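Side-chain contacts in TetR-family transcriptional regulator (Streptomyces coelicolor A3, PDB 2QIB), which probably binds regulatory DNA through an N-terminal helix-turn-helix domain and controls transcription of target genes: residues Ile19-Asp24 with Asp37-Ala42; Pro104-Leu109 with Ser162-Trp167; Pro146-Leu151 with Ala191-Tyr196. All blocks are in the same frame, centred on the assembly; numbering follows the deposited sequence.

Contact 1: residues Ile19-Asp24 with Asp37-Ala42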
ATOM      1  N   ILE A  19     -25.926  13.520   6.462  1.00 17.73           N
ATOM      2  CA  ILE A  19     -24.638  13.054   5.917  1.00 17.87           C
ATOM      3  C   ILE A  19     -23.518  13.446   6.873  1.00 16.89           C
ATOM      4  O   ILE A  19     -22.621  12.645   7.118  1.00 17.58           O
ATOM      5  CB  ILE A  19     -24.382  13.588   4.466  1.00 17.29           C
ATOM      6  CG1 ILE A  19     -25.453  13.012   3.517  1.00 17.91           C
ATOM      7  CG2 ILE A  19     -22.942  13.212   3.944  1.00 18.53           C
ATOM      8  CD1 ILE A  19     -25.479  13.643   2.083  1.00 20.09           C
ATOM      9  N   GLY A  20     -23.595  14.669   7.411  1.00 17.09           N
ATOM     10  CA  GLY A  20     -22.563  15.179   8.369  1.00 16.58           C
ATOM     11  C   GLY A  20     -22.518  14.374   9.664  1.00 16.69           C
ATOM     12  O   GLY A  20     -21.447  14.059  10.183  1.00 15.84           O
ATOM     13  N   VAL A  21     -23.700  14.057  10.191  1.00 16.46           N
ATOM     14  CA  VAL A  21     -23.806  13.282  11.406  1.00 16.82           C
ATOM     15  C   VAL A  21     -23.244  11.898  11.150  1.00 15.81           C
ATOM     16  O   VAL A  21     -22.469  11.357  11.959  1.00 16.24           O
ATOM     17  CB  VAL A  21     -25.270  13.220  11.847  1.00 16.59           C
ATOM     18  CG1 VAL A  21     -25.478  12.147  12.913  1.00 17.92           C
ATOM     19  CG2 VAL A  21     -25.730  14.608  12.336  1.00 17.85           C
ATOM     20  N   ALA A  22     -23.649  11.306  10.032  1.00 15.90           N
ATOM     21  CA  ALA A  22     -23.124   9.990   9.638  1.00 16.81           C
ATOM     22  C   ALA A  22     -21.618  10.000   9.507  1.00 17.38           C
ATOM     23  O   ALA A  22     -20.929   9.082   9.987  1.00 17.10           O
ATOM     24  CB  ALA A  22     -23.759   9.526   8.334  1.00 17.60           C
ATOM     25  N   LEU A  23     -21.096  11.021   8.830  1.00 16.92           N
ATOM     26  CA  LEU A  23     -19.652  11.127   8.664  1.00 17.21           C
ATOM     27  C   LEU A  23     -18.963  11.229  10.024  1.00 17.47           C
ATOM     28  O   LEU A  23     -17.935  10.575  10.257  1.00 18.19           O
ATOM     29  CB  LEU A  23     -19.308  12.337   7.797  1.00 17.61           C
ATOM     30  CG  LEU A  23     -17.794  12.443   7.528  1.00 17.59           C
ATOM     31  CD1 LEU A  23     -17.150  11.099   7.084  1.00 20.40           C
ATOM     32  CD2 LEU A  23     -17.592  13.491   6.480  1.00 21.08           C
ATOM     33  N   ASP A  24     -19.541  12.012  10.928  1.00 16.93           N
ATOM     34  CA  ASP A  24     -18.970  12.132  12.272  1.00 17.19           C
ATOM     35  C   ASP A  24     -18.856  10.758  12.979  1.00 16.34           C
ATOM     36  O   ASP A  24     -17.807  10.386  13.489  1.00 16.08           O
ATOM     37  CB  ASP A  24     -19.810  13.073  13.134  1.00 16.44           C
ATOM     38  CG  ASP A  24     -19.222  13.248  14.530  1.00 22.34           C
ATOM     39  OD1 ASP A  24     -18.026  13.546  14.629  1.00 28.42           O
ATOM     40  OD2 ASP A  24     -19.942  13.068  15.526  1.00 28.17           O
ATOM     41  N   ASP A  37     -30.146   4.044  14.449  1.00 17.01           N
ATOM     42  CA  ASP A  37     -30.680   4.654  15.670  1.00 17.99           C
ATOM     43  C   ASP A  37     -29.718   5.720  16.249  1.00 17.29           C
ATOM     44  O   ASP A  37     -30.146   6.773  16.720  1.00 16.28           O
ATOM     45  CB  ASP A  37     -30.985   3.585  16.711  1.00 19.42           C
ATOM     46  CG  ASP A  37     -32.273   2.810  16.403  1.00 24.06           C
ATOM     47  OD1 ASP A  37     -33.041   3.226  15.497  1.00 26.96           O
ATOM     48  OD2 ASP A  37     -32.536   1.795  17.088  1.00 26.78           O
ATOM     49  N   GLU A  38     -28.416   5.450  16.204  1.00 16.53           N
ATOM     50  CA  GLU A  38     -27.447   6.414  16.743  1.00 16.06           C
ATOM     51  C   GLU A  38     -27.376   7.668  15.870  1.00 16.24           C
ATOM     52  O   GLU A  38     -27.229   8.794  16.364  1.00 16.51           O
ATOM     53  CB  GLU A  38     -26.078   5.758  16.889  1.00 16.27           C
ATOM     54  CG  GLU A  38     -26.054   4.781  18.064  1.00 17.95           C
ATOM     55  CD  GLU A  38     -24.805   3.912  18.088  1.00 20.73           C
ATOM     56  OE1 GLU A  38     -24.157   3.788  17.051  1.00 19.77           O
ATOM     57  OE2 GLU A  38     -24.506   3.340  19.158  1.00 21.81           O
ATOM     58  N   ILE A  39     -27.444   7.448  14.562  1.00 15.27           N
ATOM     59  CA  ILE A  39     -27.448   8.546  13.601  1.00 16.15           C
ATOM     60  C   ILE A  39     -28.709   9.419  13.803  1.00 15.55           C
ATOM     61  O   ILE A  39     -28.599  10.645  13.916  1.00 16.04           O
ATOM     62  CB  ILE A  39     -27.308   7.998  12.157  1.00 15.81           C
ATOM     63  CG1 ILE A  39     -25.888   7.408  11.968  1.00 16.24           C
ATOM     64  CG2 ILE A  39     -27.607   9.113  11.122  1.00 16.84           C
ATOM     65  CD1 ILE A  39     -25.721   6.555  10.646  1.00 18.02           C
ATOM     66  N   ALA A  40     -29.869   8.772  13.886  1.00 15.79           N
ATOM     67  CA  ALA A  40     -31.145   9.473  14.135  1.00 16.36           C
ATOM     68  C   ALA A  40     -31.038  10.268  15.423  1.00 17.48           C
ATOM     69  O   ALA A  40     -31.350  11.463  15.455  1.00 17.21           O
ATOM     70  CB  ALA A  40     -32.313   8.475  14.213  1.00 16.66           C
ATOM     71  N   SER A  41     -30.566   9.620  16.495  1.00 18.84           N
ATOM     72  CA  SER A  41     -30.426  10.321  17.778  1.00 20.88           C
ATOM     73  C   SER A  41     -29.509  11.561  17.701  1.00 21.09           C
ATOM     74  O   SER A  41     -29.902  12.638  18.135  1.00 21.49           O
ATOM     75  CB  SER A  41     -29.981   9.349  18.880  1.00 21.53           C
ATOM     76  OG  SER A  41     -29.753  10.026  20.099  1.00 24.53           O
ATOM     77  N   ALA A  42     -28.311  11.402  17.134  1.00 20.76           N
ATOM     78  CA  ALA A  42     -27.378  12.510  16.933  1.00 21.55           C
ATOM     79  C   ALA A  42     -27.976  13.632  16.073  1.00 22.45           C
ATOM     80  O   ALA A  42     -27.736  14.814  16.329  1.00 22.50           O
ATOM     81  CB  ALA A  42     -26.089  12.007  16.332  1.00 21.72           C
TER

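Contact 2: residues Pro104-Leu109 with Ser162-Trp167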
ATOM      1  N   PRO A 104     -10.374   6.256  13.153  1.00 17.29           N
ATOM      2  CA  PRO A 104     -10.985   4.948  13.313  1.00 17.90           C
ATOM      3  C   PRO A 104     -11.758   4.482  12.086  1.00 17.87           C
ATOM      4  O   PRO A 104     -11.666   3.310  11.725  1.00 18.98           O
ATOM      5  CB  PRO A 104     -11.873   5.129  14.554  1.00 18.97           C
ATOM      6  CG  PRO A 104     -11.128   6.158  15.350  1.00 17.62           C
ATOM      7  CD  PRO A 104     -10.737   7.158  14.257  1.00 17.55           C
ATOM      8  N   GLY A 105     -12.471   5.382  11.417  1.00 17.29           N
ATOM      9  CA  GLY A 105     -13.188   5.010  10.187  1.00 18.48           C
ATOM     10  C   GLY A 105     -12.267   4.711   9.005  1.00 17.97           C
ATOM     11  O   GLY A 105     -12.507   3.759   8.225  1.00 18.02           O
ATOM     12  N   PHE A 106     -11.216   5.524   8.880  1.00 17.49           N
ATOM     13  CA  PHE A 106     -10.155   5.311   7.876  1.00 18.43           C
ATOM     14  C   PHE A 106      -9.502   3.931   8.052  1.00 18.87           C
ATOM     15  O   PHE A 106      -9.386   3.153   7.066  1.00 19.28           O
ATOM     16  CB  PHE A 106      -9.122   6.437   8.032  1.00 19.01           C
ATOM     17  CG  PHE A 106      -8.034   6.437   7.000  1.00 18.93           C
ATOM     18  CD1 PHE A 106      -8.240   7.073   5.769  1.00 25.43           C
ATOM     19  CD2 PHE A 106      -6.777   5.883   7.275  1.00 19.54           C
ATOM     20  CE1 PHE A 106      -7.204   7.111   4.795  1.00 25.60           C
ATOM     21  CE2 PHE A 106      -5.731   5.928   6.293  1.00 17.95           C
ATOM     22  CZ  PHE A 106      -5.978   6.502   5.065  1.00 21.81           C
ATOM     23  N   SER A 107      -9.122   3.603   9.287  1.00 19.29           N
ATOM     24  CA  SER A 107      -8.477   2.307   9.548  1.00 20.62           C
ATOM     25  C   SER A 107      -9.432   1.193   9.180  1.00 21.00           C
ATOM     26  O   SER A 107      -9.051   0.241   8.507  1.00 21.54           O
ATOM     27  CB  SER A 107      -8.053   2.138  11.004  1.00 22.12           C
ATOM     28  OG  SER A 107      -7.059   3.090  11.301  1.00 25.01           O
ATOM     29  N   ALA A 108     -10.688   1.318   9.608  1.00 19.95           N
ATOM     30  CA  ALA A 108     -11.662   0.250   9.333  1.00 21.21           C
ATOM     31  C   ALA A 108     -11.889   0.067   7.839  1.00 21.70           C
ATOM     32  O   ALA A 108     -11.931  -1.072   7.335  1.00 23.30           O
ATOM     33  CB  ALA A 108     -12.992   0.513  10.094  1.00 21.21           C
ATOM     34  N   LEU A 109     -12.029   1.168   7.108  1.00 21.71           N
ATOM     35  CA  LEU A 109     -12.269   1.120   5.668  1.00 23.18           C
ATOM     36  C   LEU A 109     -11.084   0.511   4.939  1.00 25.04           C
ATOM     37  O   LEU A 109     -11.251  -0.341   4.061  1.00 24.93           O
ATOM     38  CB  LEU A 109     -12.530   2.513   5.110  1.00 23.15           C
ATOM     39  CG  LEU A 109     -12.709   2.662   3.598  1.00 23.21           C
ATOM     40  CD1 LEU A 109     -13.966   1.948   3.125  1.00 27.06           C
ATOM     41  CD2 LEU A 109     -12.736   4.101   3.214  1.00 26.30           C
ATOM     42  N   SER A 162      -0.142   3.204   3.493  1.00 14.70           N
ATOM     43  CA  SER A 162       0.348   2.266   4.489  1.00 14.52           C
ATOM     44  C   SER A 162       0.940   2.976   5.704  1.00 14.89           C
ATOM     45  O   SER A 162       0.708   2.595   6.852  1.00 15.01           O
ATOM     46  CB  SER A 162       1.417   1.382   3.858  1.00 16.38           C
ATOM     47  OG  SER A 162       1.787   0.377   4.790  1.00 21.17           O
ATOM     48  N   THR A 163       1.738   4.002   5.424  1.00 14.20           N
ATOM     49  CA  THR A 163       2.402   4.770   6.469  1.00 13.86           C
ATOM     50  C   THR A 163       1.357   5.391   7.400  1.00 14.35           C
ATOM     51  O   THR A 163       1.507   5.323   8.627  1.00 14.70           O
ATOM     52  CB  THR A 163       3.345   5.824   5.871  1.00 14.33           C
ATOM     53  OG1 THR A 163       4.428   5.154   5.194  1.00 14.49           O
ATOM     54  CG2 THR A 163       3.943   6.724   6.939  1.00 13.90           C
ATOM     55  N   ALA A 164       0.319   6.003   6.830  1.00 14.24           N
ATOM     56  CA  ALA A 164      -0.716   6.628   7.664  1.00 15.13           C
ATOM     57  C   ALA A 164      -1.459   5.567   8.496  1.00 15.59           C
ATOM     58  O   ALA A 164      -1.728   5.776   9.677  1.00 16.78           O
ATOM     59  CB  ALA A 164      -1.718   7.407   6.778  1.00 16.88           C
ATOM     60  N   LEU A 165      -1.754   4.412   7.902  1.00 14.71           N
ATOM     61  CA  LEU A 165      -2.469   3.348   8.621  1.00 16.68           C
ATOM     62  C   LEU A 165      -1.604   2.787   9.760  1.00 16.78           C
ATOM     63  O   LEU A 165      -2.081   2.547  10.898  1.00 17.01           O
ATOM     64  CB  LEU A 165      -2.837   2.210   7.655  1.00 15.92           C
ATOM     65  CG  LEU A 165      -3.930   2.559   6.657  1.00 19.12           C
ATOM     66  CD1 LEU A 165      -3.975   1.489   5.561  1.00 21.34           C
ATOM     67  CD2 LEU A 165      -5.319   2.713   7.416  1.00 21.54           C
ATOM     68  N   LEU A 166      -0.307   2.625   9.488  1.00 16.62           N
ATOM     69  CA  LEU A 166       0.582   2.111  10.510  1.00 16.54           C
ATOM     70  C   LEU A 166       0.750   3.151  11.616  1.00 17.09           C
ATOM     71  O   LEU A 166       0.896   2.785  12.798  1.00 18.45           O
ATOM     72  CB  LEU A 166       1.944   1.714   9.894  1.00 17.01           C
ATOM     73  CG  LEU A 166       1.839   0.470   8.987  1.00 16.08           C
ATOM     74  CD1 LEU A 166       3.046   0.361   8.026  1.00 14.23           C
ATOM     75  CD2 LEU A 166       1.682  -0.833   9.858  1.00 20.28           C
ATOM     76  N   TRP A 167       0.732   4.440  11.236  1.00 15.33           N
ATOM     77  CA  TRP A 167       0.846   5.540  12.209  1.00 17.63           C
ATOM     78  C   TRP A 167      -0.322   5.465  13.204  1.00 17.33           C
ATOM     79  O   TRP A 167      -0.107   5.473  14.433  1.00 18.27           O
ATOM     80  CB  TRP A 167       0.913   6.896  11.526  1.00 17.55           C
ATOM     81  CG  TRP A 167       0.777   8.030  12.500  1.00 17.66           C
ATOM     82  CD1 TRP A 167       1.650   8.392  13.496  1.00 19.21           C
ATOM     83  CD2 TRP A 167      -0.340   8.919  12.593  1.00 17.75           C
ATOM     84  NE1 TRP A 167       1.157   9.516  14.174  1.00 19.47           N
ATOM     85  CE2 TRP A 167      -0.069   9.836  13.640  1.00 17.79           C
ATOM     86  CE3 TRP A 167      -1.525   9.064  11.846  1.00 18.41           C
ATOM     87  CZ2 TRP A 167      -0.968  10.874  13.976  1.00 19.01           C
ATOM     88  CZ3 TRP A 167      -2.427  10.084  12.184  1.00 18.48           C
ATOM     89  CH2 TRP A 167      -2.133  10.981  13.226  1.00 19.13           C
TER
HETATM   90  O   HOH W   1      -4.708   1.615  11.363  1.00 24.30           O

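Contact 3: residues Pro146-Leu151 with Ala191-Tyr196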
ATOM      1  N   PRO A 146       5.939   8.188 -18.432  1.00 25.12           N
ATOM      2  CA  PRO A 146       6.447   6.871 -18.833  1.00 24.41           C
ATOM      3  C   PRO A 146       6.090   5.789 -17.795  1.00 23.36           C
ATOM      4  O   PRO A 146       5.698   6.120 -16.662  1.00 22.55           O
ATOM      5  CB  PRO A 146       7.961   7.076 -18.859  1.00 24.35           C
ATOM      6  CG  PRO A 146       8.146   8.583 -19.015  1.00 26.38           C
ATOM      7  CD  PRO A 146       7.031   9.144 -18.186  1.00 25.58           C
ATOM      8  N   ALA A 147       6.232   4.516 -18.171  1.00 21.66           N
ATOM      9  CA  ALA A 147       5.898   3.420 -17.271  1.00 20.49           C
ATOM     10  C   ALA A 147       6.565   3.511 -15.891  1.00 19.84           C
ATOM     11  O   ALA A 147       5.914   3.274 -14.846  1.00 18.84           O
ATOM     12  CB  ALA A 147       6.245   2.063 -17.921  1.00 21.64           C
ATOM     13  N   ARG A 148       7.858   3.818 -15.901  1.00 18.94           N
ATOM     14  CA  ARG A 148       8.663   3.800 -14.684  1.00 19.60           C
ATOM     15  C   ARG A 148       8.161   4.868 -13.737  1.00 19.74           C
ATOM     16  O   ARG A 148       8.052   4.625 -12.523  1.00 20.44           O
ATOM     17  CB  ARG A 148      10.148   3.994 -14.992  1.00 19.75           C
ATOM     18  CG  ARG A 148      10.776   2.689 -15.490  1.00 19.40           C
ATOM     19  CD  ARG A 148      12.186   2.854 -16.040  1.00 19.72           C
ATOM     20  NE  ARG A 148      12.652   1.540 -16.503  1.00 22.54           N
ATOM     21  CZ  ARG A 148      12.276   0.949 -17.640  1.00 25.63           C
ATOM     22  NH1 ARG A 148      11.415   1.542 -18.471  1.00 23.14           N
ATOM     23  NH2 ARG A 148      12.759  -0.262 -17.950  1.00 26.26           N
ATOM     24  N   LEU A 149       7.822   6.024 -14.300  1.00 19.38           N
ATOM     25  CA  LEU A 149       7.317   7.134 -13.492  1.00 19.46           C
ATOM     26  C   LEU A 149       5.951   6.791 -12.919  1.00 19.34           C
ATOM     27  O   LEU A 149       5.680   7.048 -11.729  1.00 18.55           O
ATOM     28  CB  LEU A 149       7.234   8.427 -14.298  1.00 19.96           C
ATOM     29  CG  LEU A 149       6.693   9.612 -13.497  1.00 20.17           C
ATOM     30  CD1 LEU A 149       7.547   9.907 -12.225  1.00 20.52           C
ATOM     31  CD2 LEU A 149       6.639  10.849 -14.401  1.00 21.75           C
ATOM     32  N   GLU A 150       5.074   6.234 -13.757  1.00 18.40           N
ATOM     33  CA  GLU A 150       3.749   5.852 -13.259  1.00 18.71           C
ATOM     34  C   GLU A 150       3.882   4.878 -12.093  1.00 17.62           C
ATOM     35  O   GLU A 150       3.191   5.019 -11.086  1.00 18.63           O
ATOM     36  CB  GLU A 150       2.884   5.262 -14.356  1.00 19.41           C
ATOM     37  CG  GLU A 150       1.563   4.763 -13.802  1.00 21.66           C
ATOM     38  CD  GLU A 150       0.553   4.353 -14.849  1.00 28.85           C
ATOM     39  OE1 GLU A 150       0.868   4.428 -16.062  1.00 28.68           O
ATOM     40  OE2 GLU A 150      -0.562   3.983 -14.438  1.00 30.44           O
ATOM     41  N   LEU A 151       4.790   3.910 -12.204  1.00 16.92           N
ATOM     42  CA  LEU A 151       4.905   2.901 -11.137  1.00 16.72           C
ATOM     43  C   LEU A 151       5.441   3.531  -9.846  1.00 17.36           C
ATOM     44  O   LEU A 151       4.913   3.265  -8.753  1.00 16.45           O
ATOM     45  CB  LEU A 151       5.805   1.764 -11.608  1.00 17.21           C
ATOM     46  CG  LEU A 151       5.844   0.576 -10.640  1.00 18.20           C
ATOM     47  CD1 LEU A 151       5.956  -0.791 -11.341  1.00 17.62           C
ATOM     48  CD2 LEU A 151       6.993   0.768  -9.690  1.00 17.73           C
ATOM     49  N   ALA A 191      14.892   8.287  -7.019  1.00 18.40           N
ATOM     50  CA  ALA A 191      16.330   8.109  -7.248  1.00 17.92           C
ATOM     51  C   ALA A 191      16.725   6.655  -7.535  1.00 18.14           C
ATOM     52  O   ALA A 191      17.621   6.398  -8.348  1.00 19.05           O
ATOM     53  CB  ALA A 191      17.119   8.620  -6.093  1.00 18.73           C
ATOM     54  N   VAL A 192      16.085   5.718  -6.854  1.00 17.79           N
ATOM     55  CA  VAL A 192      16.354   4.299  -7.085  1.00 18.39           C
ATOM     56  C   VAL A 192      16.012   3.942  -8.535  1.00 18.32           C
ATOM     57  O   VAL A 192      16.813   3.310  -9.230  1.00 19.96           O
ATOM     58  CB  VAL A 192      15.599   3.385  -6.074  1.00 17.45           C
ATOM     59  CG1 VAL A 192      15.648   1.934  -6.506  1.00 19.62           C
ATOM     60  CG2 VAL A 192      16.233   3.537  -4.688  1.00 17.03           C
ATOM     61  N   SER A 193      14.845   4.382  -8.996  1.00 18.32           N
ATOM     62  CA  SER A 193      14.407   4.099 -10.361  1.00 19.88           C
ATOM     63  C   SER A 193      15.338   4.758 -11.384  1.00 20.93           C
ATOM     64  O   SER A 193      15.629   4.180 -12.417  1.00 21.66           O
ATOM     65  CB  SER A 193      12.990   4.586 -10.591  1.00 20.47           C
ATOM     66  OG  SER A 193      12.553   4.296 -11.912  1.00 21.61           O
ATOM     67  N   ALA A 194      15.782   5.972 -11.099  1.00 22.34           N
ATOM     68  CA  ALA A 194      16.719   6.695 -11.998  1.00 23.87           C
ATOM     69  C   ALA A 194      17.945   5.868 -12.422  1.00 25.77           C
ATOM     70  O   ALA A 194      18.554   6.129 -13.489  1.00 27.12           O
ATOM     71  CB  ALA A 194      17.152   8.000 -11.345  1.00 23.44           C
ATOM     72  N   ALA A 195      18.311   4.865 -11.622  1.00 26.89           N
ATOM     73  CA  ALA A 195      19.460   4.004 -11.956  1.00 27.95           C
ATOM     74  C   ALA A 195      19.307   3.200 -13.258  1.00 28.99           C
ATOM     75  O   ALA A 195      20.288   2.834 -13.899  1.00 29.92           O
ATOM     76  CB  ALA A 195      19.786   3.068 -10.773  1.00 28.22           C
ATOM     77  N   TYR A 196      18.072   2.937 -13.654  1.00 29.75           N
ATOM     78  CA  TYR A 196      17.790   1.990 -14.720  1.00 31.06           C
ATOM     79  C   TYR A 196      17.346   2.680 -15.981  1.00 31.16           C
ATOM     80  O   TYR A 196      17.094   2.008 -16.988  1.00 31.79           O
ATOM     81  CB  TYR A 196      16.665   1.049 -14.259  1.00 31.32           C
ATOM     82  CG  TYR A 196      16.944   0.448 -12.899  1.00 32.30           C
ATOM     83  CD1 TYR A 196      18.035  -0.407 -12.709  1.00 32.01           C
ATOM     84  CD2 TYR A 196      16.138   0.763 -11.791  1.00 31.78           C
ATOM     85  CE1 TYR A 196      18.319  -0.952 -11.454  1.00 34.80           C
ATOM     86  CE2 TYR A 196      16.413   0.223 -10.526  1.00 33.26           C
ATOM     87  CZ  TYR A 196      17.505  -0.634 -10.368  1.00 34.23           C
ATOM     88  OH  TYR A 196      17.805  -1.175  -9.133  1.00 35.03           O
TER

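Contact 1: residues Ile19-Asp24 with Asp37-Ala42
Val21 of helix 11-28 presses one methyl into a hollow on helix 36-43 made by Ile39 and Ala42. The bump is CG1. It lies anti to the backbone N of Val21 (chi1 166°), and the side chain leaves the backbone toward the facing helix. One wall of the hollow is the methyl of Ala42, with Val21 CG1 only 3.5 Å from Ala42 CB. This is tighter than usual for two carbons. The carbonyl of Ile39 forms another part of the wall, and Val21 CG1 sits 3.6 Å from Ile39 O. The Ile39 branch methyl adds looser contact, with Val21 CG1 to Ile39 CG2 at 4.1 Å. Ile39 and Ala42 are three residues apart, so the hollow lies between side chains on successive turns of one helical face.

A second, shallower fit lies beside the first. The longer arm of Ile39 runs out to its CD1, which meets Ala22 CB at 4.2 Å. The small Ala22 lets the backbones come close here. Ala22 CA and Ile39 CA are 6.0 Å apart, and the short segment axes approach to 9.3 Å at an angle of 123°.

Ile39 is buried and also packs on Leu18, Leu25 and Phe26 of helix 11-28. Leu60 of helix 57-75 covers both Ala22 and Ile39. Segment 37-42 lies in the predicted helix-turn-helix motif, 35-54, and is on the first of its two helices. The contact therefore joins that motif to the first helix of the TetR-type DNA-binding domain. Elsewhere on this segment, Glu38 forms a salt bridge with Arg29, and Asp37 with Arg47.

All three side-chain pairings across the two segments are apolar. The pairing probably rests on shape and on burying Ile39 and Ala22, while Ala42 lies at the solvent side.

Contact 2: residues Pro104-Leu109 with Ser162-Trp167
Phe106 and Leu165 make the main apolar contact between helices 103-116 and 147-168. Their side chains cross at about a right angle. One methyl of the leucine does most of the touching: Leu165 CD2 lies 3.4 Å from Phe106 CE2 and 3.5 Å from Phe106 CD2. It meets the ring obliquely. Phe106 CG is anti to the backbone N (chi1 -175°), which carries the ring across the gap to the facing helix. Ala164 touches the same ring corner more loosely, with Phe106 CE2 to Ala164 CB at 4.3 Å. Leu165 CD2 also rests against the backbone of Ser107, 3.8 Å from Ser107 CA.

The polar link is indirect. A water lies 2.8 Å from Ser107 OG and 2.8 Å from Leu165 O, and it donates to that carbonyl. Ser107 OG also bonds to Gly103 O, and Arg111 makes a weak hydrogen bond to Leu165 O. The water thus bridges a side chain on one helix to the backbone of the other.

A bound hexaethylene glycol lies about 4 Å from the Phe106 side chain. It probably came from the crystallisation liquor, but it may mark a pocket.

The segments cross at 120° within the C-terminal, all-helical domain. Helix 84-101 packs beside both, through Val99 on Phe106 and on Ala164. Leu109 packs on Tyr61 and Leu65 of helix 57-75, and Gly105 makes a backbone hydrogen bond with Ser27. Helix 175-194 and the second subunit flank helix 147-168.

Contact 3: residues Pro146-Leu151 with Ala191-Tyr196
The N-terminal end of helix 147-168 meets the C-terminal end of helix 175-194, two helices that probably pair the subunits, as in TetR relatives. Arg148 and Ser193 make the contact. Arg148 stands in the first turn of helix 147-168, with Pro146 at the N-cap position. Ser193 lies in the C-terminal part of helix 175-194. Both side chains start out toward the other segment. The nearest approach is Arg148 CB to Ser193 OG, at 3.9 Å. This is van der Waals contact of the hydroxyl with the base of the arginine side chain. The backbones stay fairly far apart, with Arg148 CA and Ser193 CA separated by 7.2 Å.

Beyond CB the arginine chain is extended from CG to NE (chi2 170°, chi3 -179°). It passes Ser193 and leaves the guanidinium near the Tyr196 carbonyl. Arg148 NE comes only within 4.5 Å of Tyr196 O, obliquely to the guanidinium plane, too far for a bond.

Both helices also meet the second subunit, consistent with the four-helix dimer bundle of TetR relatives, and the guanidinium has its strongest partner there. Arg148 NE forms a salt bridge with Glu177 of the second subunit; Arg148 NH1 makes only a long, weak ion pair with Asp197 of the same chain. Glu150, on the same helix, pairs with Arg172 of the second subunit.

On the other segment, Tyr196 is placed by a tight turn, in which its N bonds to Ser193 O at 3.0 Å. Its ring leads away from Arg148. Ala195 CB lies 4.2 Å above one ring face, over the centre. The hydroxyl reaches Thr180 of the second subunit through a weak hydrogen bond.

Contact 1 precedes the other two in the chain, whereas the segments of contacts 2 and 3 alternate. Contact 1 ties the predicted helix-turn-helix motif to helix 11-28. Contact 2 is in the C-terminal domain, which in TetR relatives usually binds the ligand. Their centres are 22 Å apart, and their nearest atoms about 7 Å, without touching. Contacts 2 and 3 share helix 147-168; their centres are 27 Å apart and their nearest atoms about 13 Å. Segments of both reach the second subunit, whereas contact 1 meets no other chain of the assembly. Contact 2 lies between contacts 1 and 3, whose centres are 45 Å apart. The bound hexaethylene glycol is next to contact 2.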